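PDB 4IND: C381 turret protein from Sulfolobus turreted icosahedral virus, which probably forms part of the turrets on the virus capsid, assembling as five copies of a chain with three jelly-roll domains in series. Local coordinates for residues Lys43-Leu48 with Ala139-Ser144. Sequence-based numbering, arbitrary orientation.
Sequences KQISYL and AILEFS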
ATOM      1  N   LYS A  43      14.769  37.051  25.173  1.00 37.97           N
ATOM      2  CA  LYS A  43      13.789  37.839  25.915  1.00 31.56           C
ATOM      3  C   LYS A  43      12.663  37.006  26.460  1.00 36.09           C
ATOM      4  O   LYS A  43      12.308  35.959  25.922  1.00 32.15           O
ATOM      5  CB  LYS A  43      13.195  38.954  25.049  1.00 41.40           C
ATOM      6  CG  LYS A  43      14.150  40.082  24.738  1.00 59.75           C
ATOM      7  CD  LYS A  43      13.430  41.252  24.087  1.00 66.12           C
ATOM      8  CE  LYS A  43      14.391  42.407  23.825  1.00 73.44           C
ATOM      9  NZ  LYS A  43      13.881  43.333  22.766  1.00 79.19           N
ATOM     10  N   GLN A  44      12.068  37.491  27.535  1.00 39.94           N
ATOM     11  CA  GLN A  44      10.912  36.800  28.054  1.00 42.09           C
ATOM     12  C   GLN A  44       9.677  37.212  27.249  1.00 34.75           C
ATOM     13  O   GLN A  44       9.342  38.398  27.163  1.00 40.45           O
ATOM     14  CB  GLN A  44      10.725  37.090  29.541  1.00 41.75           C
ATOM     15  CG  GLN A  44       9.641  36.222  30.155  1.00 49.53           C
ATOM     16  CD  GLN A  44       9.754  36.110  31.656  1.00 57.62           C
ATOM     17  OE1 GLN A  44      10.524  35.299  32.185  1.00 65.27           O
ATOM     18  NE2 GLN A  44       8.971  36.919  32.357  1.00 51.79           N
ATOM     19  N   ILE A  45       9.013  36.224  26.667  1.00 33.74           N
ATOM     20  CA  ILE A  45       7.897  36.425  25.750  1.00 34.93           C
ATOM     21  C   ILE A  45       6.622  35.872  26.404  1.00 35.07           C
ATOM     22  O   ILE A  45       6.613  34.758  26.922  1.00 33.69           O
ATOM     23  CB  ILE A  45       8.152  35.641  24.424  1.00 38.14           C
ATOM     24  CG1 ILE A  45       9.327  36.250  23.652  1.00 41.60           C
ATOM     25  CG2 ILE A  45       6.893  35.544  23.570  1.00 32.06           C
ATOM     26  CD1 ILE A  45       9.237  37.737  23.460  1.00 34.75           C
ATOM     27  N   SER A  46       5.537  36.634  26.355  1.00 32.02           N
ATOM     28  CA  SER A  46       4.278  36.188  26.927  1.00 32.08           C
ATOM     29  C   SER A  46       3.149  36.361  25.916  1.00 34.40           C
ATOM     30  O   SER A  46       3.064  37.385  25.242  1.00 31.34           O
ATOM     31  CB  SER A  46       3.938  37.028  28.164  1.00 39.13           C
ATOM     32  OG  SER A  46       4.968  36.977  29.128  1.00 58.28           O
ATOM     33  N   TYR A  47       2.260  35.380  25.824  1.00 31.14           N
ATOM     34  CA  TYR A  47       1.062  35.566  25.002  1.00 32.17           C
ATOM     35  C   TYR A  47      -0.079  34.711  25.517  1.00 32.36           C
ATOM     36  O   TYR A  47       0.137  33.774  26.275  1.00 28.82           O
ATOM     37  CB  TYR A  47       1.340  35.288  23.511  1.00 30.90           C
ATOM     38  CG  TYR A  47       1.824  33.882  23.160  1.00 33.49           C
ATOM     39  CD1 TYR A  47       0.935  32.902  22.727  1.00 31.18           C
ATOM     40  CD2 TYR A  47       3.167  33.554  23.215  1.00 32.66           C
ATOM     41  CE1 TYR A  47       1.379  31.623  22.373  1.00 30.53           C
ATOM     42  CE2 TYR A  47       3.617  32.274  22.882  1.00 32.93           C
ATOM     43  CZ  TYR A  47       2.721  31.320  22.462  1.00 34.79           C
ATOM     44  OH  TYR A  47       3.181  30.058  22.130  1.00 36.29           O
ATOM     45  N   LEU A  48      -1.299  35.058  25.107  1.00 33.13           N
ATOM     46  CA  LEU A  48      -2.512  34.447  25.661  1.00 34.58           C
ATOM     47  C   LEU A  48      -2.975  33.191  24.915  1.00 34.41           C
ATOM     48  O   LEU A  48      -3.033  33.173  23.678  1.00 32.82           O
ATOM     49  CB  LEU A  48      -3.652  35.456  25.649  1.00 39.06           C
ATOM     50  CG  LEU A  48      -3.588  36.573  26.675  1.00 41.90           C
ATOM     51  CD1 LEU A  48      -4.743  37.520  26.460  1.00 46.98           C
ATOM     52  CD2 LEU A  48      -3.633  35.982  28.057  1.00 39.77           C
ATOM     53  N   ALA A 139      10.151  37.451  17.774  1.00 24.87           N
ATOM     54  CA  ALA A 139      10.685  36.369  18.587  1.00 26.28           C
ATOM     55  C   ALA A 139      10.475  35.058  17.815  1.00 26.38           C
ATOM     56  O   ALA A 139       9.400  34.838  17.247  1.00 32.79           O
ATOM     57  CB  ALA A 139       9.917  36.322  19.915  1.00 20.83           C
ATOM     58  N   ILE A 140      11.489  34.196  17.797  0.59 23.40           N
ATOM     59  CA  ILE A 140      11.367  32.900  17.140  0.59 27.08           C
ATOM     60  C   ILE A 140      11.249  31.802  18.189  0.59 27.25           C
ATOM     61  O   ILE A 140      12.197  31.535  18.919  0.59 25.47           O
ATOM     62  CB  ILE A 140      12.581  32.637  16.242  0.59 29.95           C
ATOM     63  CG1 ILE A 140      12.886  33.877  15.399  0.59 31.70           C
ATOM     64  CG2 ILE A 140      12.356  31.415  15.362  0.59 30.89           C
ATOM     65  CD1 ILE A 140      14.257  33.855  14.736  0.59 25.46           C
ATOM     66  N   LEU A 141      10.084  31.159  18.261  1.00 27.40           N
ATOM     67  CA  LEU A 141       9.825  30.205  19.347  1.00 24.27           C
ATOM     68  C   LEU A 141      10.103  28.746  18.966  1.00 21.67           C
ATOM     69  O   LEU A 141      10.628  27.975  19.785  1.00 26.18           O
ATOM     70  CB  LEU A 141       8.386  30.321  19.870  1.00 25.99           C
ATOM     71  CG  LEU A 141       7.791  31.681  20.236  1.00 39.14           C
ATOM     72  CD1 LEU A 141       6.614  31.511  21.200  1.00 44.63           C
ATOM     73  CD2 LEU A 141       8.812  32.608  20.812  1.00 40.01           C
ATOM     74  N   GLU A 142       9.716  28.366  17.751  1.00 24.59           N
ATOM     75  CA  GLU A 142       9.891  26.981  17.285  1.00 25.04           C
ATOM     76  C   GLU A 142      10.142  26.986  15.797  1.00 28.10           C
ATOM     77  O   GLU A 142       9.689  27.867  15.097  1.00 25.46           O
ATOM     78  CB  GLU A 142       8.668  26.107  17.580  1.00 21.35           C
ATOM     79  CG  GLU A 142       8.320  25.911  19.049  1.00 29.51           C
ATOM     80  CD  GLU A 142       6.975  25.173  19.241  1.00 34.91           C
ATOM     81  OE1 GLU A 142       6.095  25.727  19.941  1.00 40.57           O
ATOM     82  OE2 GLU A 142       6.809  24.037  18.729  1.00 36.60           O
ATOM     83  N   PHE A 143      10.869  25.987  15.316  1.00 26.65           N
ATOM     84  CA  PHE A 143      11.097  25.839  13.888  1.00 26.50           C
ATOM     85  C   PHE A 143      10.962  24.361  13.598  1.00 21.83           C
ATOM     86  O   PHE A 143      11.673  23.547  14.197  1.00 27.68           O
ATOM     87  CB  PHE A 143      12.487  26.331  13.497  1.00 18.75           C
ATOM     88  CG  PHE A 143      12.751  26.296  12.001  1.00 21.19           C
ATOM     89  CD1 PHE A 143      12.367  27.347  11.184  1.00 21.59           C
ATOM     90  CD2 PHE A 143      13.369  25.183  11.427  1.00 25.74           C
ATOM     91  CE1 PHE A 143      12.610  27.308   9.813  1.00 23.33           C
ATOM     92  CE2 PHE A 143      13.623  25.125  10.070  1.00 21.44           C
ATOM     93  CZ  PHE A 143      13.256  26.190   9.255  1.00 23.06           C
ATOM     94  N   SER A 144      10.052  24.029  12.680  1.00 21.75           N
ATOM     95  CA  SER A 144       9.668  22.645  12.381  1.00 26.12           C
ATOM     96  C   SER A 144       9.779  22.346  10.885  1.00 27.21           C
ATOM     97  O   SER A 144       9.269  23.080  10.046  1.00 26.55           O
ATOM     98  CB  SER A 144       8.239  22.361  12.870  1.00 27.56           C
ATOM     99  OG  SER A 144       7.738  21.124  12.341  1.00 32.01           O
TER
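Ile45 and Tyr47 face Ala139 and Leu141 where two beta-sheets of the first jelly-roll domain cross, a compact example of how a sandwich core closes through apolar side chains. The strand segments run 72° apart, with axes 9.4 Å away at closest, and share no hydrogen bond, though Ile140 bonds through its backbone to Pro59 of strand 52-60.

All direct contacts are apolar. Ile45 lays its longer branch against Ala139, CG1 standing 3.8 Å from the methyl CB, and CD1 lies about as near. A chi1 of -68° sets CG1 beside the backbone N and leaves CG2 anti to it, a loose 4.5 Å from Leu141 CD2. The second leucine methyl, CD1, approaches the Tyr47 ring obliquely, 3.5 Å from CE2, near the hydroxyl-bearing end. The two side chains meet from opposite directions.

Polar partners lie beyond the pair. Tyr47 OH hydrogen-bonds Asp72 OD1 of a second subunit. At Leu141 and Glu142 a classic beta bulge opposite Lys85 interrupts the regular pairing with strand 78-88, and Glu142 OE2 bonds both Glu74 N of that subunit and Tyr19 OH of its own chain.

Thus one tyrosine serves two environments: its ring carbons join the apolar interior, while its hydroxyl ties that interior to the subunit interface.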